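Rhamnosidase B (Bacillus sp., PDB 2OKX) probably hydrolyses terminal alpha-L-rhamnose residues from rhamnosides, with inversion, as a family 78 glycoside hydrolase. Local coordinates at residues Leu443-Ser448 against Ser553-Arg558; Ala544-Thr549 against Tyr870-Ser875; Arg826-Met831 against Thr837-Met842. All coordinates share one frame; numbering follows the deposited sequence. Where two conformers were deposited one is given.

Contact 1 (Leu443-Ser448 against Ser553-Arg558); sequences LGAERS and SRHTTR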
loop_
_atom_site.group_PDB
_atom_site.type_symbol
_atom_site.label_atom_id
_atom_site.label_comp_id
_atom_site.label_asym_id
_atom_site.label_seq_id
_atom_site.Cartn_x
_atom_site.Cartn_y
_atom_site.Cartn_z
ATOM N N LEU A 443 0.297 -5.083 -19.072
ATOM C CA LEU A 443 1.525 -5.717 -18.604
ATOM C C LEU A 443 1.392 -7.244 -18.618
ATOM O O LEU A 443 2.395 -7.952 -18.608
ATOM C CB LEU A 443 1.869 -5.253 -17.180
ATOM C CG LEU A 443 2.226 -3.778 -16.989
ATOM C CD1 LEU A 443 2.756 -3.561 -15.575
ATOM C CD2 LEU A 443 3.275 -3.367 -18.018
ATOM N N GLY A 444 0.157 -7.741 -18.640
ATOM C CA GLY A 444 -0.073 -9.180 -18.653
ATOM C C GLY A 444 -0.424 -9.690 -17.267
ATOM O O GLY A 444 -1.043 -10.743 -17.103
ATOM N N ALA A 445 -0.021 -8.923 -16.264
ATOM C CA ALA A 445 -0.285 -9.257 -14.875
ATOM C C ALA A 445 -0.025 -8.015 -14.048
ATOM O O ALA A 445 0.560 -7.045 -14.525
ATOM C CB ALA A 445 0.636 -10.388 -14.413
ATOM N N GLU A 446 -0.470 -8.042 -12.804
ATOM C CA GLU A 446 -0.241 -6.927 -11.912
ATOM C C GLU A 446 1.269 -6.845 -11.713
ATOM O O GLU A 446 1.952 -7.872 -11.695
ATOM C CB GLU A 446 -0.925 -7.197 -10.569
ATOM C CG GLU A 446 -0.773 -6.096 -9.527
ATOM C CD GLU A 446 -2.009 -5.218 -9.415
ATOM O OE1 GLU A 446 -2.097 -4.441 -8.438
ATOM O OE2 GLU A 446 -2.891 -5.302 -10.297
ATOM N N ARG A 447 1.794 -5.628 -11.610
ATOM C CA ARG A 447 3.212 -5.433 -11.348
ATOM C C ARG A 447 3.347 -4.225 -10.425
ATOM O O ARG A 447 2.386 -3.482 -10.213
ATOM C CB ARG A 447 4.010 -5.237 -12.647
ATOM C CG ARG A 447 4.103 -6.512 -13.503
ATOM C CD ARG A 447 5.276 -6.480 -14.476
ATOM N NE ARG A 447 5.346 -7.676 -15.320
ATOM C CZ ARG A 447 5.645 -8.901 -14.887
ATOM N NH1 ARG A 447 5.912 -9.123 -13.607
ATOM N NH2 ARG A 447 5.679 -9.915 -15.743
ATOM N N SER A 448 4.528 -4.048 -9.850
ATOM C CA SER A 448 4.766 -2.939 -8.938
ATOM C C SER A 448 6.146 -2.386 -9.228
ATOM O O SER A 448 7.137 -3.120 -9.202
ATOM C CB SER A 448 4.688 -3.428 -7.488
ATOM O OG SER A 448 4.980 -2.394 -6.563
ATOM N N SER A 553 -1.083 -16.696 -5.851
ATOM C CA SER A 553 -0.775 -16.447 -4.446
ATOM C C SER A 553 0.702 -16.078 -4.312
ATOM O O SER A 553 1.069 -15.195 -3.539
ATOM C CB SER A 553 -1.075 -17.688 -3.593
ATOM O OG SER A 553 -2.472 -17.948 -3.524
ATOM N N ARG A 554 1.549 -16.766 -5.070
ATOM C CA ARG A 554 2.984 -16.504 -5.041
ATOM C C ARG A 554 3.256 -15.107 -5.613
ATOM O O ARG A 554 4.040 -14.336 -5.056
ATOM C CB ARG A 554 3.716 -17.563 -5.876
ATOM C CG ARG A 554 5.229 -17.649 -5.669
ATOM C CD ARG A 554 6.021 -17.182 -6.888
ATOM N NE ARG A 554 5.643 -17.843 -8.143
ATOM C CZ ARG A 554 6.160 -18.975 -8.617
ATOM N NH1 ARG A 554 5.723 -19.457 -9.775
ATOM N NH2 ARG A 554 7.109 -19.628 -7.959
ATOM N N HIS A 555 2.612 -14.782 -6.728
ATOM C CA HIS A 555 2.824 -13.477 -7.346
ATOM C C HIS A 555 2.353 -12.339 -6.437
ATOM O O HIS A 555 3.015 -11.308 -6.327
ATOM C CB HIS A 555 2.108 -13.396 -8.695
ATOM C CG HIS A 555 2.495 -12.198 -9.501
ATOM N ND1 HIS A 555 3.806 -11.911 -9.818
ATOM C CD2 HIS A 555 1.752 -11.199 -10.034
ATOM C CE1 HIS A 555 3.853 -10.786 -10.510
ATOM N NE2 HIS A 555 2.620 -10.335 -10.655
ATOM N N THR A 556 1.214 -12.531 -5.783
ATOM C CA THR A 556 0.674 -11.513 -4.885
ATOM C C THR A 556 1.669 -11.223 -3.758
ATOM O O THR A 556 1.914 -10.071 -3.399
ATOM C CB THR A 556 -0.646 -11.976 -4.243
ATOM O OG1 THR A 556 -1.579 -12.330 -5.268
ATOM C CG2 THR A 556 -1.239 -10.861 -3.376
ATOM N N THR A 557 2.232 -12.287 -3.201
ATOM C CA THR A 557 3.188 -12.167 -2.105
ATOM C C THR A 557 4.427 -11.405 -2.551
ATOM O O THR A 557 4.917 -10.537 -1.837
ATOM C CB THR A 557 3.575 -13.562 -1.587
ATOM O OG1 THR A 557 2.383 -14.255 -1.197
ATOM C CG2 THR A 557 4.516 -13.455 -0.379
ATOM N N ARG A 558 4.923 -11.731 -3.738
ATOM C CA ARG A 558 6.093 -11.063 -4.297
ATOM C C ARG A 558 5.862 -9.552 -4.380
ATOM O O ARG A 558 6.685 -8.763 -3.915
ATOM C CB ARG A 558 6.384 -11.639 -5.686
ATOM C CG ARG A 558 7.585 -11.063 -6.418
ATOM C CD ARG A 558 8.014 -12.042 -7.508
ATOM N NE ARG A 558 6.863 -12.560 -8.247
ATOM C CZ ARG A 558 6.830 -13.747 -8.846
ATOM N NH1 ARG A 558 7.887 -14.546 -8.793
ATOM N NH2 ARG A 558 5.737 -14.142 -9.488
#
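H555 reaches out from helix 544-559 and meets E446 through the tip of its imidazole ring. Its CG stands anti to the backbone N (chi1 -169°), which carries the ring off the helix toward residues 445-447. From CB and CG outward the first polar atom is ND1. H555 ND1 points back to its own helix and accepts from R558 NH2 at 3.0 Å. That bond lies close to both the ring and the guanidinium plane. R558 NE adds a weak bond to ND1, and R558 NH1 forms a salt bridge with E535. H555 CE1 comes next and sits 4.1 Å from R447 NH1. The R447 guanidinium is turned almost perpendicular to the ring, and its NH1 is hydrogen-bonded to Q528 OE1. At the tip, H555 NE2 donates to E446 O at 2.8 Å, nearly straight at 169°. The oxygen lies at the ring edge, and the donor is tilted from the carbonyl plane. A445 CB packs obliquely, 4.2 Å from H555 NE2. The bond joins the concanavalin-like part of the chain to the glycosidase barrel. With both nitrogens engaged, the ring cannot turn freely. ND1 accepts and NE2 donates, which is consistent with a neutral ring carrying its proton on NE2, and two nearby arginines would probably disfavour a second proton.

Contact 2 (Ala544-Thr549 against Tyr870-Ser875); sequences ALLNAT and YFLGSS
L872 points its CD1 methyl at the L546 carbonyl and at the hydroxyl of T549. L872 CD1 lies 3.7 Å from L546 O and 4.0 Å from T549 OG1. The L872 CG is anti to its own carbonyl carbon (chi1 -66°), and from there the side chain extends across to helix 544-559. The T549 and L872 side chains cross at about a right angle. L546 also points at L872, but its methyl meets the other branch: L546 CD2 and L872 CD2 are 4.5 Å apart, a loose apolar touch. T549 OG1 sits between the backbone N and the carbonyl carbon (chi1 69°). There T549 OG1 bonds to L546 O, one turn back, at 2.7 Å. The T549 hydroxyl is thus used within its own helix, which is consistent with the apolar CD1 packing beside it. The two helices are the first and last of the six-hairpin glycosidase range, so the contact joins the ends of what is probably the (alpha/alpha)6 barrel of this family. L872 begins a wider pi-type turn, 872-875. Strand 538-541 borders both leucines: F539 packs on L872, and C541 packs on L546. Away from this contact, F871 meets the rings of F805 and Y808 edge-to-face.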
loop_
_atom_site.group_PDB
_atom_site.type_symbol
_atom_site.label_atom_id
_atom_site.label_comp_id
_atom_site.label_asym_id
_atom_site.label_seq_id
_atom_site.Cartn_x
_atom_site.Cartn_y
_atom_site.Cartn_z
ATOM N N ALA A 544 -5.177 -28.588 -12.008
ATOM C CA ALA A 544 -4.699 -27.356 -12.634
ATOM C C ALA A 544 -5.252 -26.080 -11.994
ATOM O O ALA A 544 -4.575 -25.053 -11.971
ATOM C CB ALA A 544 -5.019 -27.375 -14.126
ATOM N N LEU A 545 -6.478 -26.130 -11.481
ATOM C CA LEU A 545 -7.059 -24.949 -10.844
ATOM C C LEU A 545 -6.259 -24.605 -9.587
ATOM O O LEU A 545 -5.908 -23.442 -9.350
ATOM C CB LEU A 545 -8.532 -25.195 -10.494
ATOM C CG LEU A 545 -9.256 -24.140 -9.644
ATOM C CD1 LEU A 545 -9.050 -22.753 -10.237
ATOM C CD2 LEU A 545 -10.745 -24.470 -9.573
ATOM N N LEU A 546 -5.958 -25.617 -8.780
ATOM C CA LEU A 546 -5.180 -25.380 -7.574
ATOM C C LEU A 546 -3.798 -24.838 -7.939
ATOM O O LEU A 546 -3.281 -23.962 -7.253
ATOM C CB LEU A 546 -5.052 -26.669 -6.756
ATOM C CG LEU A 546 -6.365 -27.129 -6.106
ATOM C CD1 LEU A 546 -6.136 -28.445 -5.336
ATOM C CD2 LEU A 546 -6.873 -26.045 -5.160
ATOM N N ASN A 547 -3.205 -25.352 -9.016
ATOM C CA ASN A 547 -1.890 -24.876 -9.450
ATOM C C ASN A 547 -1.942 -23.385 -9.761
ATOM O O ASN A 547 -1.023 -22.635 -9.426
ATOM C CB ASN A 547 -1.415 -25.610 -10.701
ATOM C CG ASN A 547 -1.108 -27.061 -10.436
ATOM O OD1 ASN A 547 -0.969 -27.472 -9.283
ATOM N ND2 ASN A 547 -0.994 -27.848 -11.502
ATOM N N ALA A 548 -3.024 -22.964 -10.409
ATOM C CA ALA A 548 -3.186 -21.560 -10.761
ATOM C C ALA A 548 -3.400 -20.704 -9.517
ATOM O O ALA A 548 -2.926 -19.573 -9.458
ATOM C CB ALA A 548 -4.359 -21.396 -11.728
ATOM N N THR A 549 -4.109 -21.231 -8.519
ATOM C CA THR A 549 -4.350 -20.462 -7.306
ATOM C C THR A 549 -3.032 -20.271 -6.569
ATOM O O THR A 549 -2.810 -19.230 -5.952
ATOM C CB THR A 549 -5.384 -21.138 -6.352
ATOM O OG1 THR A 549 -4.825 -22.327 -5.782
ATOM C CG2 THR A 549 -6.664 -21.493 -7.109
ATOM N N TYR A 870 0.418 -21.027 1.247
ATOM C CA TYR A 870 0.853 -21.649 2.491
ATOM C C TYR A 870 0.202 -23.016 2.693
ATOM O O TYR A 870 0.892 -23.998 2.949
ATOM C CB TYR A 870 0.507 -20.750 3.677
ATOM C CG TYR A 870 0.687 -21.404 5.039
ATOM C CD1 TYR A 870 1.959 -21.595 5.587
ATOM C CD2 TYR A 870 -0.418 -21.815 5.778
ATOM C CE1 TYR A 870 2.124 -22.184 6.852
ATOM C CE2 TYR A 870 -0.270 -22.403 7.036
ATOM C CZ TYR A 870 1.002 -22.582 7.566
ATOM O OH TYR A 870 1.134 -23.144 8.817
ATOM N N PHE A 871 -1.123 -23.082 2.564
ATOM C CA PHE A 871 -1.826 -24.338 2.803
ATOM C C PHE A 871 -1.594 -25.490 1.840
ATOM O O PHE A 871 -1.634 -26.647 2.258
ATOM C CB PHE A 871 -3.335 -24.088 2.950
ATOM C CG PHE A 871 -3.687 -23.281 4.164
ATOM C CD1 PHE A 871 -3.829 -21.900 4.082
ATOM C CD2 PHE A 871 -3.786 -23.893 5.410
ATOM C CE1 PHE A 871 -4.057 -21.136 5.222
ATOM C CE2 PHE A 871 -4.013 -23.141 6.558
ATOM C CZ PHE A 871 -4.147 -21.758 6.466
ATOM N N LEU A 872 -1.351 -25.202 0.565
ATOM C CA LEU A 872 -1.127 -26.284 -0.386
ATOM C C LEU A 872 0.160 -27.028 -0.036
ATOM O O LEU A 872 0.199 -28.258 -0.065
ATOM C CB LEU A 872 -1.079 -25.747 -1.825
ATOM C CG LEU A 872 -2.420 -25.174 -2.311
ATOM C CD1 LEU A 872 -2.287 -24.626 -3.736
ATOM C CD2 LEU A 872 -3.486 -26.267 -2.256
ATOM N N GLY A 873 1.207 -26.288 0.310
ATOM C CA GLY A 873 2.457 -26.937 0.672
ATOM C C GLY A 873 2.428 -27.553 2.068
ATOM O O GLY A 873 3.038 -28.598 2.302
ATOM N N SER A 874 1.710 -26.924 2.995
ATOM C CA SER A 874 1.649 -27.415 4.372
ATOM C C SER A 874 0.571 -28.464 4.645
ATOM O O SER A 874 0.863 -29.564 5.125
ATOM C CB SER A 874 1.475 -26.242 5.344
ATOM O OG SER A 874 0.233 -25.586 5.155
ATOM N N SER A 875 -0.675 -28.132 4.338
ATOM C CA SER A 875 -1.780 -29.046 4.593
ATOM C C SER A 875 -1.942 -30.202 3.612
ATOM O O SER A 875 -2.301 -31.309 4.013
ATOM C CB SER A 875 -3.095 -28.263 4.644
ATOM O OG SER A 875 -3.174 -27.464 5.812
#

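Contact 3 (Arg826-Met831 against Thr837-Met842); sequences RNYGQM and TTCWEM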
loop_
_atom_site.group_PDB
_atom_site.type_symbol
_atom_site.label_atom_id
_atom_site.label_comp_id
_atom_site.label_asym_id
_atom_site.label_seq_id
_atom_site.Cartn_x
_atom_site.Cartn_y
_atom_site.Cartn_z
ATOM N N ARG A 826 -13.470 -22.898 -5.141
ATOM C CA ARG A 826 -14.596 -21.999 -5.357
ATOM C C ARG A 826 -14.225 -20.527 -5.239
ATOM O O ARG A 826 -14.462 -19.737 -6.158
ATOM C CB ARG A 826 -15.728 -22.318 -4.372
ATOM C CG ARG A 826 -16.849 -21.280 -4.365
ATOM C CD ARG A 826 -18.060 -21.710 -3.533
ATOM N NE ARG A 826 -17.699 -22.215 -2.210
ATOM C CZ ARG A 826 -17.458 -23.495 -1.941
ATOM N NH1 ARG A 826 -17.543 -24.401 -2.905
ATOM N NH2 ARG A 826 -17.131 -23.868 -0.711
ATOM N N ASN A 827 -13.629 -20.167 -4.110
ATOM C CA ASN A 827 -13.283 -18.781 -3.845
ATOM C C ASN A 827 -12.141 -18.172 -4.630
ATOM O O ASN A 827 -12.208 -17.004 -5.012
ATOM C CB ASN A 827 -13.071 -18.594 -2.348
ATOM C CG ASN A 827 -14.373 -18.663 -1.583
ATOM O OD1 ASN A 827 -15.354 -18.029 -1.974
ATOM N ND2 ASN A 827 -14.398 -19.428 -0.499
ATOM N N TYR A 828 -11.088 -18.940 -4.872
ATOM C CA TYR A 828 -9.988 -18.407 -5.651
ATOM C C TYR A 828 -10.299 -18.648 -7.122
ATOM O O TYR A 828 -9.850 -17.901 -7.993
ATOM C CB TYR A 828 -8.674 -19.057 -5.220
ATOM C CG TYR A 828 -8.220 -18.556 -3.867
ATOM C CD1 TYR A 828 -7.323 -17.489 -3.761
ATOM C CD2 TYR A 828 -8.727 -19.110 -2.685
ATOM C CE1 TYR A 828 -6.944 -16.986 -2.514
ATOM C CE2 TYR A 828 -8.356 -18.615 -1.438
ATOM C CZ TYR A 828 -7.466 -17.556 -1.359
ATOM O OH TYR A 828 -7.096 -17.063 -0.129
ATOM N N GLY A 829 -11.093 -19.680 -7.394
ATOM C CA GLY A 829 -11.479 -19.961 -8.767
ATOM C C GLY A 829 -12.273 -18.794 -9.348
ATOM O O GLY A 829 -12.158 -18.479 -10.534
ATOM N N GLN A 830 -13.079 -18.143 -8.513
ATOM C CA GLN A 830 -13.876 -17.009 -8.972
ATOM C C GLN A 830 -12.958 -15.839 -9.347
ATOM O O GLN A 830 -13.279 -15.047 -10.230
ATOM C CB GLN A 830 -14.872 -16.575 -7.891
ATOM C CG GLN A 830 -14.264 -15.772 -6.752
ATOM C CD GLN A 830 -15.303 -15.307 -5.741
ATOM O OE1 GLN A 830 -16.350 -14.774 -6.111
ATOM N NE2 GLN A 830 -15.009 -15.499 -4.456
ATOM N N MET A 831 -11.814 -15.735 -8.677
ATOM C CA MET A 831 -10.858 -14.673 -8.980
ATOM C C MET A 831 -10.283 -14.938 -10.364
ATOM O O MET A 831 -10.197 -14.038 -11.201
ATOM C CB MET A 831 -9.717 -14.662 -7.962
ATOM C CG MET A 831 -10.138 -14.291 -6.558
ATOM S SD MET A 831 -8.730 -14.292 -5.448
ATOM C CE MET A 831 -9.547 -14.544 -3.863
ATOM N N THR A 837 -4.524 -12.082 -11.597
ATOM C CA THR A 837 -3.151 -12.566 -11.646
ATOM C C THR A 837 -2.567 -12.429 -10.245
ATOM O O THR A 837 -1.401 -12.742 -10.010
ATOM C CB THR A 837 -2.298 -11.770 -12.667
ATOM O OG1 THR A 837 -2.455 -10.364 -12.442
ATOM C CG2 THR A 837 -2.729 -12.110 -14.095
ATOM N N THR A 838 -3.410 -11.957 -9.329
ATOM C CA THR A 838 -3.065 -11.767 -7.923
ATOM C C THR A 838 -4.333 -12.000 -7.101
ATOM O O THR A 838 -5.434 -12.038 -7.651
ATOM C CB THR A 838 -2.526 -10.333 -7.648
ATOM O OG1 THR A 838 -3.455 -9.362 -8.148
ATOM C CG2 THR A 838 -1.182 -10.127 -8.328
ATOM N N CYS A 839 -4.181 -12.152 -5.787
ATOM C CA CYS A 839 -5.315 -12.404 -4.902
ATOM C C CYS A 839 -6.028 -11.146 -4.427
ATOM O O CYS A 839 -5.401 -10.210 -3.918
ATOM C CB CYS A 839 -4.851 -13.212 -3.691
ATOM S SG CYS A 839 -4.037 -14.747 -4.167
ATOM N N TRP A 840 -7.349 -11.157 -4.573
ATOM C CA TRP A 840 -8.194 -10.031 -4.194
ATOM C C TRP A 840 -8.188 -9.723 -2.710
ATOM O O TRP A 840 -8.079 -10.616 -1.874
ATOM C CB TRP A 840 -9.645 -10.279 -4.613
ATOM C CG TRP A 840 -9.856 -10.442 -6.080
ATOM C CD1 TRP A 840 -8.958 -10.194 -7.081
ATOM C CD2 TRP A 840 -11.058 -10.881 -6.717
ATOM N NE1 TRP A 840 -9.531 -10.456 -8.306
ATOM C CE2 TRP A 840 -10.820 -10.878 -8.109
ATOM C CE3 TRP A 840 -12.317 -11.278 -6.245
ATOM C CZ2 TRP A 840 -11.795 -11.260 -9.036
ATOM C CZ3 TRP A 840 -13.286 -11.659 -7.168
ATOM C CH2 TRP A 840 -13.017 -11.646 -8.549
ATOM N N GLU A 841 -8.342 -8.442 -2.399
ATOM C CA GLU A 841 -8.387 -7.976 -1.024
ATOM C C GLU A 841 -9.634 -8.530 -0.335
ATOM O O GLU A 841 -9.587 -8.948 0.820
ATOM C CB GLU A 841 -8.436 -6.446 -1.013
ATOM C CG GLU A 841 -8.542 -5.809 0.358
ATOM C CD GLU A 841 -8.734 -4.298 0.269
ATOM O OE1 GLU A 841 -8.616 -3.617 1.307
ATOM O OE2 GLU A 841 -9.008 -3.793 -0.844
ATOM N N MET A 842 -10.752 -8.520 -1.052
ATOM C CA MET A 842 -12.016 -8.992 -0.502
ATOM C C MET A 842 -12.797 -9.794 -1.524
ATOM O O MET A 842 -12.441 -9.834 -2.708
ATOM C CB MET A 842 -12.876 -7.801 -0.065
ATOM C CG MET A 842 -12.214 -6.871 0.936
ATOM S SD MET A 842 -13.133 -5.320 1.109
ATOM C CE MET A 842 -12.723 -4.548 -0.467
#
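The indole of W840 carries M831 on one face. M831 CG stands 3.7 Å from the centroid of the six-membered ring of W840, 19° off its normal, a CH-pi contact. M831 SD lies 4.3 Å from the centroid of the five-membered ring of W840, a Met-aromatic contact over the face. The methionine chain is extended beyond CG, which lets it run across the fused rings from the benzo part to the pyrrole part. Q830 O approaches the indole obliquely near CH2. The ring of H860 meets W840 edge-to-face. The Y828 ring is met at its edge, where C839 SG lies 4.0 Å from Y828 CE1, a sulfur-aromatic contact. These residues pack the end of helix 817-833 against the loop that follows it, within the glycosidase barrel. Y828 OH is bonded to S865 O, which ties the ring to a later part of the same loop. M831 SD also accepts a weak bond from W840 N at 3.5 Å, straight at 167°. The sulfur therefore touches both the indole and the backbone that carries it. A bond from Q830 NE2 to N827 O holds the Q830 side chain, whose Q830 CG lies 4.2 Å from W840 CZ3.

Contacts 2 and 3 are buried inside the glycosidase part of the chain. Contact 1 is only partly buried and lies where that part meets the concanavalin-like part. Its chemistry is polar, built on one side chain to backbone bond. Contact 2 sets leucine methyls against each other and against a carbonyl and a hydroxyl, and contact 3 relies on sulfur and aromatic rings. Contacts 1 and 2 both use helix 544-559, at different turns, with centres about 17 Å apart. Contact 3 adjoins both. T556 OG1 probably bonds to C839 N at 2.7 Å, and E446 N to T837 OG1 at 3.1 Å, so the 837-842 loop touches both sides of contact 1. T549 CG2 packs against Y828 CB at 3.7 Å, joining contacts 2 and 3.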